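Local structure of DUF3845 domain-containing protein (Bacteroides thetaiotaomicron VPI-5482, 3GF6) at residues Y7-G11 and Q143-P147; V10-E16 and M155-K161. The protein is a bacterial lipoprotein of unknown function with an all-beta fold. All blocks are in the same frame, centred on the assembly; numbering follows the deposited sequence.

Contact 1 and contact 2 follow one another along the N-terminal segment: Val10 and Gly11 belong to both, and the two centres lie 10 Å apart. In contact 1 the loop 7-11 leans on the loop 143-147; in contact 2 the same chain, now 10-16, settles against 155-161 and becomes the short strand 14-16. Val10 serves both contacts, CG2 facing Pro147 and CG1 facing Cys156. The two contacts also touch directly, Pro147 CG lying 4.1 Å from Cys156 SG. No ligand or active site is known here; both contacts fasten the N-terminal segment to the sheet containing strands 129-139 and 153-158.

Contact 1: residues Y7-G11 and Q143-P147; sequences YYPVG and QPYPP
Tyr145 lays its ring against the backbone and ring of Tyr8, and its hydroxyl reaches on to the next residue. The polar part is a single hydrogen bond: Tyr145 OH donates to Pro9 O at 2.6 Å. The hydroxyl arrives in the carbonyl plane on a lone pair, with a C=O...donor angle of 138°, and that oxygen lies at the edge of the Tyr145 ring, in its plane. CG of Tyr145 is anti to the backbone N (chi1 -165°), which sends the ring across the 7-11 chain to reach this carbonyl.

The aromatic part is built round the face of Tyr145. Tyr8 CA sits over that face, 3.9 Å from the ring centroid, as a CH-pi contact, while Tyr8 CD1 comes down near the rim, 3.4 Å from Tyr145 CG. The two ring planes meet at 47°, neither stacked nor edge-to-face. Pro146, which follows a cis peptide bond, covers the opposite face of Tyr145 with its CB. The Tyr8 ring also packs against the side chain of Gln143, the two crossing at about a right angle, and Tyr8 OH is hydrogen-bonded to Asn93.

Among the apolar contacts, Pro9 CD lies 4.0 Å from Tyr145 CZ, and Val10 CG2 meets Pro147 CG at 3.8 Å. Strand 129-139 also takes part, Pro9 touching Tyr133, Val10 touching Tyr135 and Pro147 touching Gln137.

The arrangement is loop-on-loop packing in an all-beta fold: the N-terminal segment lies against the proline-rich connection between strands 129-139 and 153-158, fixed by a tyrosine held between Tyr8 and Pro146.

Contact 2: residues V10-E16 and M155-K161; sequences VGDVDIE and MCKGGMK
Lys157 is gripped by two acids at once: its NZ forms salt bridges to Asp14 OD1 and Glu16 OE2, each 2.8 Å long, across an antiparallel pair of strands. Strand 14-16 pairs here with strand 153-158, whose other neighbour is strand 129-139, and the salt bridges lie on one face of that pairing. Lys157 runs alongside Asp14, then bends at its end (chi4 -60°), bringing NZ between the acids. It meets Asp14 on the syn side but 31° out of the carboxylate plane, and Glu16 on the anti side, nearer that plane. Glu16 OE1 also has a long, weak ion pair with Arg180. A methionine in place of Lys157 would probably leave both carboxylates without their shared cation and let their negative charges oppose each other on this face.

The backbone pairing is regular. Ile15 and Cys156 form the hydrogen-bonded pair, Ile15 N reaching Cys156 O at 2.8 Å and Cys156 N returning to Ile15 O; Gly158 N continues the series to Val13 O. On the face opposite the salt bridges, Cys156 SG (anti to the backbone N, chi1 -175°) lies 4.1 Å from Val13 CG1.

Toward Gly11 and Asp12 the two segments stay close because Gly158, at the end of its strand, and Gly159 carry no side chain. One at Gly158 would run into Gly11 O, and one at Gly159, whose phi is positive, into the Asp12 carboxylate. Asp12 is the centre of an inverse gamma turn, closed by a weak bond from Val13 N to Gly11 O. From that turn its OD1 takes Met160 N at 2.8 Å along a nearly straight N-H, from above the carboxylate plane.

Contact 1: residues Y7-G11 and Q143-P147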
ATOM      1  N   TYR A   7      15.448  -9.648   2.665  1.00 13.83           N
ATOM      2  CA  TYR A   7      15.300  -8.604   1.660  1.00 11.98           C
ATOM      3  C   TYR A   7      14.247  -9.075   0.702  1.00 13.50           C
ATOM      4  O   TYR A   7      14.372 -10.179   0.195  1.00 12.53           O
ATOM      5  CB  TYR A   7      16.628  -8.380   0.943  1.00 14.82           C
ATOM      6  CG  TYR A   7      16.660  -7.432  -0.238  1.00 13.33           C
ATOM      7  CD1 TYR A   7      16.164  -6.106  -0.155  1.00 11.99           C
ATOM      8  CD2 TYR A   7      17.215  -7.832  -1.444  1.00 16.59           C
ATOM      9  CE1 TYR A   7      16.248  -5.251  -1.255  1.00 15.51           C
ATOM     10  CE2 TYR A   7      17.287  -6.994  -2.533  1.00 15.71           C
ATOM     11  CZ  TYR A   7      16.812  -5.699  -2.447  1.00 18.90           C
ATOM     12  OH  TYR A   7      16.898  -4.888  -3.570  1.00 15.15           O
ATOM     13  N   TYR A   8      13.221  -8.238   0.497  1.00 12.80           N
ATOM     14  CA  TYR A   8      12.002  -8.600  -0.208  1.00 10.50           C
ATOM     15  C   TYR A   8      11.671  -7.684  -1.421  1.00 12.86           C
ATOM     16  O   TYR A   8      10.618  -7.036  -1.450  1.00 13.55           O
ATOM     17  CB  TYR A   8      10.850  -8.532   0.771  1.00 12.15           C
ATOM     18  CG  TYR A   8      10.871  -9.507   1.944  1.00 12.73           C
ATOM     19  CD1 TYR A   8      11.031 -10.878   1.754  1.00 16.02           C
ATOM     20  CD2 TYR A   8      10.633  -9.056   3.224  1.00 14.16           C
ATOM     21  CE1 TYR A   8      10.977 -11.790   2.845  1.00 14.50           C
ATOM     22  CE2 TYR A   8      10.594  -9.940   4.318  1.00 11.97           C
ATOM     23  CZ  TYR A   8      10.726 -11.308   4.118  1.00 11.22           C
ATOM     24  OH  TYR A   8      10.667 -12.167   5.208  1.00 15.49           O
ATOM     25  N   PRO A   9      12.561  -7.645  -2.435  1.00 13.04           N
ATOM     26  CA  PRO A   9      12.337  -6.766  -3.588  1.00 14.34           C
ATOM     27  C   PRO A   9      11.223  -7.241  -4.529  1.00 12.58           C
ATOM     28  O   PRO A   9      11.070  -8.441  -4.769  1.00 13.13           O
ATOM     29  CB  PRO A   9      13.687  -6.782  -4.318  1.00 16.16           C
ATOM     30  CG  PRO A   9      14.247  -8.159  -4.045  1.00 14.71           C
ATOM     31  CD  PRO A   9      13.766  -8.462  -2.590  1.00 16.91           C
ATOM     32  N   VAL A  10      10.504  -6.285  -5.090  1.00 12.59           N
ATOM     33  CA  VAL A  10       9.552  -6.540  -6.156  1.00 11.61           C
ATOM     34  C   VAL A  10       9.835  -5.511  -7.197  1.00 15.03           C
ATOM     35  O   VAL A  10       9.892  -4.310  -6.886  1.00 12.97           O
ATOM     36  CB  VAL A  10       8.117  -6.462  -5.673  1.00 10.59           C
ATOM     37  CG1 VAL A  10       7.106  -6.524  -6.860  1.00 12.32           C
ATOM     38  CG2 VAL A  10       7.865  -7.569  -4.629  1.00 14.96           C
ATOM     39  N   GLY A  11      10.004  -5.983  -8.436  1.00 14.48           N
ATOM     40  CA  GLY A  11      10.321  -5.135  -9.557  1.00 12.85           C
ATOM     41  C   GLY A  11       9.105  -4.702 -10.367  1.00 16.78           C
ATOM     42  O   GLY A  11       8.091  -4.264  -9.820  1.00 14.92           O
ATOM     43  N   GLN A 143       2.754  -8.578   3.571  1.00  9.07           N
ATOM     44  CA  GLN A 143       4.046  -8.827   2.918  1.00  7.90           C
ATOM     45  C   GLN A 143       4.349 -10.319   2.622  1.00  8.52           C
ATOM     46  O   GLN A 143       5.435 -10.792   2.916  1.00 10.57           O
ATOM     47  CB  GLN A 143       5.190  -8.170   3.694  1.00  8.02           C
ATOM     48  CG  GLN A 143       6.382  -7.778   2.800  1.00  8.96           C
ATOM     49  CD  GLN A 143       7.556  -7.187   3.527  1.00  9.70           C
ATOM     50  OE1 GLN A 143       7.755  -7.391   4.740  1.00 15.02           O
ATOM     51  NE2 GLN A 143       8.333  -6.451   2.815  1.00  8.27           N
ATOM     52  N   PRO A 144       3.389 -11.058   2.005  1.00 11.37           N
ATOM     53  CA  PRO A 144       3.743 -12.422   1.604  1.00 11.78           C
ATOM     54  C   PRO A 144       4.801 -12.364   0.508  1.00 12.97           C
ATOM     55  O   PRO A 144       4.719 -11.512  -0.376  1.00 13.77           O
ATOM     56  CB  PRO A 144       2.429 -12.974   1.036  1.00 11.77           C
ATOM     57  CG  PRO A 144       1.717 -11.737   0.493  1.00  9.46           C
ATOM     58  CD  PRO A 144       2.044 -10.667   1.526  1.00 10.39           C
ATOM     59  N   TYR A 145       5.784 -13.255   0.550  1.00 11.04           N
ATOM     60  CA  TYR A 145       6.896 -13.145  -0.387  1.00  8.31           C
ATOM     61  C   TYR A 145       7.346 -14.497  -0.906  1.00 10.21           C
ATOM     62  O   TYR A 145       7.561 -15.433  -0.134  1.00  9.94           O
ATOM     63  CB  TYR A 145       8.087 -12.452   0.259  1.00  9.92           C
ATOM     64  CG  TYR A 145       9.081 -12.003  -0.773  1.00 11.06           C
ATOM     65  CD1 TYR A 145      10.171 -12.792  -1.136  1.00 12.86           C
ATOM     66  CD2 TYR A 145       8.893 -10.805  -1.435  1.00 10.98           C
ATOM     67  CE1 TYR A 145      11.084 -12.359  -2.119  1.00 11.45           C
ATOM     68  CE2 TYR A 145       9.791 -10.375  -2.424  1.00 10.90           C
ATOM     69  CZ  TYR A 145      10.878 -11.160  -2.756  1.00 12.85           C
ATOM     70  OH  TYR A 145      11.753 -10.720  -3.721  1.00 12.65           O
ATOM     71  N   PRO A 146       7.532 -14.603  -2.229  1.00 10.76           N
ATOM     72  CA  PRO A 146       7.315 -13.609  -3.280  1.00  9.83           C
ATOM     73  C   PRO A 146       5.818 -13.496  -3.591  1.00 14.22           C
ATOM     74  O   PRO A 146       5.124 -14.503  -3.651  1.00 10.17           O
ATOM     75  CB  PRO A 146       8.099 -14.162  -4.471  1.00 14.74           C
ATOM     76  CG  PRO A 146       8.714 -15.440  -4.021  1.00 14.86           C
ATOM     77  CD  PRO A 146       8.054 -15.864  -2.776  1.00 13.10           C
ATOM     78  N   PRO A 147       5.303 -12.269  -3.733  1.00 13.57           N
ATOM     79  CA  PRO A 147       3.849 -12.112  -3.795  1.00 12.34           C
ATOM     80  C   PRO A 147       3.172 -12.860  -4.955  1.00 14.02           C
ATOM     81  O   PRO A 147       2.028 -13.376  -4.812  1.00 13.41           O
ATOM     82  CB  PRO A 147       3.651 -10.596  -3.919  1.00 15.26           C
ATOM     83  CG  PRO A 147       4.985  -9.974  -4.052  1.00 16.43           C
ATOM     84  CD  PRO A 147       6.043 -10.995  -3.815  1.00 14.78           C
TER

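Contact 2: residues V10-E16 and M155-K161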
ATOM      1  N   VAL A  10      10.504  -6.285  -5.090  1.00 12.59           N
ATOM      2  CA  VAL A  10       9.552  -6.540  -6.156  1.00 11.61           C
ATOM      3  C   VAL A  10       9.835  -5.511  -7.197  1.00 15.03           C
ATOM      4  O   VAL A  10       9.892  -4.310  -6.886  1.00 12.97           O
ATOM      5  CB  VAL A  10       8.117  -6.462  -5.673  1.00 10.59           C
ATOM      6  CG1 VAL A  10       7.106  -6.524  -6.860  1.00 12.32           C
ATOM      7  CG2 VAL A  10       7.865  -7.569  -4.629  1.00 14.96           C
ATOM      8  N   GLY A  11      10.004  -5.983  -8.436  1.00 14.48           N
ATOM      9  CA  GLY A  11      10.321  -5.135  -9.557  1.00 12.85           C
ATOM     10  C   GLY A  11       9.105  -4.702 -10.367  1.00 16.78           C
ATOM     11  O   GLY A  11       8.091  -4.264  -9.820  1.00 14.92           O
ATOM     12  N   ASP A  12       9.212  -4.852 -11.696  1.00 14.20           N
ATOM     13  CA  ASP A  12       8.131  -4.434 -12.596  1.00 15.12           C
ATOM     14  C   ASP A  12       7.071  -5.525 -12.673  1.00 15.83           C
ATOM     15  O   ASP A  12       6.987  -6.290 -13.624  1.00 18.57           O
ATOM     16  CB  ASP A  12       8.682  -4.056 -13.965  1.00 15.48           C
ATOM     17  CG  ASP A  12       9.768  -2.976 -13.885  1.00 17.99           C
ATOM     18  OD1 ASP A  12       9.663  -2.036 -13.038  1.00 16.64           O
ATOM     19  OD2 ASP A  12      10.731  -3.072 -14.686  1.00 19.78           O
ATOM     20  N   VAL A  13       6.273  -5.607 -11.618  1.00 13.34           N
ATOM     21  CA  VAL A  13       5.332  -6.681 -11.455  1.00 15.40           C
ATOM     22  C   VAL A  13       3.925  -6.104 -11.575  1.00 13.57           C
ATOM     23  O   VAL A  13       3.640  -5.020 -11.073  1.00 14.22           O
ATOM     24  CB  VAL A  13       5.499  -7.378 -10.102  1.00 15.46           C
ATOM     25  CG1 VAL A  13       4.330  -8.284  -9.825  1.00 19.30           C
ATOM     26  CG2 VAL A  13       6.787  -8.139 -10.077  1.00 19.94           C
ATOM     27  N   ASP A  14       3.063  -6.837 -12.255  1.00 13.70           N
ATOM     28  CA  ASP A  14       1.662  -6.464 -12.389  1.00 14.07           C
ATOM     29  C   ASP A  14       0.785  -7.711 -12.251  1.00 16.53           C
ATOM     30  O   ASP A  14       0.566  -8.453 -13.236  1.00 18.27           O
ATOM     31  CB  ASP A  14       1.428  -5.801 -13.743  1.00 14.92           C
ATOM     32  CG  ASP A  14       0.079  -5.164 -13.847  1.00 18.02           C
ATOM     33  OD1 ASP A  14      -0.780  -5.395 -12.972  1.00 23.12           O
ATOM     34  OD2 ASP A  14      -0.137  -4.423 -14.832  1.00 28.89           O
ATOM     35  N   ILE A  15       0.326  -7.936 -11.024  1.00 13.96           N
ATOM     36  CA  ILE A  15      -0.555  -9.044 -10.643  0.50 13.54           C
ATOM     37  C   ILE A  15      -1.944  -8.506 -10.316  1.00 13.04           C
ATOM     38  O   ILE A  15      -2.075  -7.587  -9.476  1.00 13.31           O
ATOM     39  CB  ILE A  15      -0.009  -9.741  -9.354  0.50 14.78           C
ATOM     40  CG1 ILE A  15       1.298 -10.482  -9.656  0.50 17.69           C
ATOM     41  CG2 ILE A  15      -1.031 -10.703  -8.739  0.50 13.95           C
ATOM     42  CD1 ILE A  15       2.202 -10.637  -8.437  0.50 17.46           C
ATOM     43  N   GLU A  16      -2.975  -9.056 -10.947  1.00 12.68           N
ATOM     44  CA  GLU A  16      -4.365  -8.735 -10.582  1.00 13.52           C
ATOM     45  C   GLU A  16      -5.169 -10.012 -10.564  1.00 17.99           C
ATOM     46  O   GLU A  16      -5.187 -10.724 -11.566  1.00 19.66           O
ATOM     47  CB  GLU A  16      -5.003  -7.764 -11.582  1.00 15.47           C
ATOM     48  CG  GLU A  16      -4.754  -6.305 -11.307  1.00 18.00           C
ATOM     49  CD  GLU A  16      -5.612  -5.376 -12.174  1.00 25.45           C
ATOM     50  OE1 GLU A  16      -6.862  -5.565 -12.259  1.00 25.61           O
ATOM     51  OE2 GLU A  16      -5.015  -4.468 -12.787  1.00 23.88           O
HETATM   52  N   MSE A 155      -3.805  -7.753  -5.664  1.00 10.15           N
HETATM   53  CA  MSE A 155      -3.262  -6.730  -6.542  1.00 12.77           C
HETATM   54  C   MSE A 155      -1.839  -6.481  -6.110  1.00 11.65           C
HETATM   55  O   MSE A 155      -1.539  -6.284  -4.920  1.00 13.40           O
HETATM   56  CB  MSE A 155      -4.044  -5.405  -6.483  1.00 12.27           C
HETATM   57  CG  MSE A 155      -3.675  -4.399  -7.583  1.00 15.39           C
HETATM   58 SE   MSE A 155      -3.934  -2.551  -7.041  0.85  6.16          SE
HETATM   59  CE  MSE A 155      -2.454  -2.354  -5.756  1.00 11.50           C
ATOM     60  N   CYS A 156      -0.945  -6.490  -7.081  1.00 10.34           N
ATOM     61  CA  CYS A 156       0.453  -6.164  -6.817  1.00 11.59           C
ATOM     62  C   CYS A 156       0.983  -5.405  -8.023  1.00 13.23           C
ATOM     63  O   CYS A 156       1.042  -5.951  -9.121  1.00 14.62           O
ATOM     64  CB  CYS A 156       1.291  -7.437  -6.568  1.00 11.25           C
ATOM     65  SG  CYS A 156       3.000  -7.076  -6.109  1.00 13.71           S
ATOM     66  N   LYS A 157       1.348  -4.152  -7.813  1.00 11.85           N
ATOM     67  CA  LYS A 157       1.866  -3.281  -8.861  1.00 12.80           C
ATOM     68  C   LYS A 157       3.157  -2.634  -8.393  1.00 12.92           C
ATOM     69  O   LYS A 157       3.175  -1.787  -7.473  1.00 13.30           O
ATOM     70  CB  LYS A 157       0.845  -2.232  -9.323  1.00 13.36           C
ATOM     71  CG  LYS A 157      -0.333  -2.840 -10.111  1.00 19.80           C
ATOM     72  CD  LYS A 157      -1.450  -1.868 -10.334  1.00 21.88           C
ATOM     73  CE  LYS A 157      -2.708  -2.603 -10.887  1.00 24.96           C
ATOM     74  NZ  LYS A 157      -2.565  -3.334 -12.203  1.00 20.12           N
ATOM     75  N   GLY A 158       4.245  -3.057  -9.020  1.00 11.91           N
ATOM     76  CA  GLY A 158       5.576  -2.549  -8.709  1.00  9.94           C
ATOM     77  C   GLY A 158       6.336  -1.883  -9.827  1.00 12.77           C
ATOM     78  O   GLY A 158       6.089  -2.084 -11.030  1.00 11.38           O
ATOM     79  N   GLY A 159       7.288  -1.066  -9.435  1.00  8.42           N
ATOM     80  CA  GLY A 159       8.242  -0.499 -10.397  1.00  9.86           C
ATOM     81  C   GLY A 159       7.502   0.284 -11.468  1.00 12.48           C
ATOM     82  O   GLY A 159       6.570   1.047 -11.157  1.00 13.74           O
HETATM   83  N   MSE A 160       7.867   0.032 -12.719  1.00 12.79           N
HETATM   84  CA  MSE A 160       7.238   0.759 -13.843  0.90 11.17           C
HETATM   85  C   MSE A 160       5.808   0.320 -14.081  1.00 12.79           C
HETATM   86  O   MSE A 160       5.065   0.999 -14.822  1.00 14.25           O
HETATM   87  CB  MSE A 160       8.052   0.621 -15.129  0.90 13.52           C
HETATM   88  CG  MSE A 160       9.461   0.861 -14.933  0.90 18.05           C
HETATM   89 SE   MSE A 160      10.325   0.609 -16.613  0.76 18.46          SE
HETATM   90  CE  MSE A 160      10.225   2.448 -17.099  0.90 19.09           C
ATOM     91  N   LYS A 161       5.372  -0.756 -13.430  1.00 13.06           N
ATOM     92  CA  LYS A 161       3.947  -1.100 -13.445  1.00 12.26           C
ATOM     93  C   LYS A 161       3.138  -0.279 -12.430  1.00 13.33           C
ATOM     94  O   LYS A 161       1.922  -0.225 -12.530  1.00 13.57           O
ATOM     95  CB  LYS A 161       3.721  -2.590 -13.166  1.00 12.05           C
ATOM     96  CG  LYS A 161       4.419  -3.522 -14.129  1.00 17.91           C
ATOM     97  CD  LYS A 161       4.006  -3.273 -15.549  1.00 25.35           C
ATOM     98  CE  LYS A 161       4.589  -4.351 -16.459  1.00 31.88           C
ATOM     99  NZ  LYS A 161       3.996  -4.257 -17.815  1.00 35.58           N
TER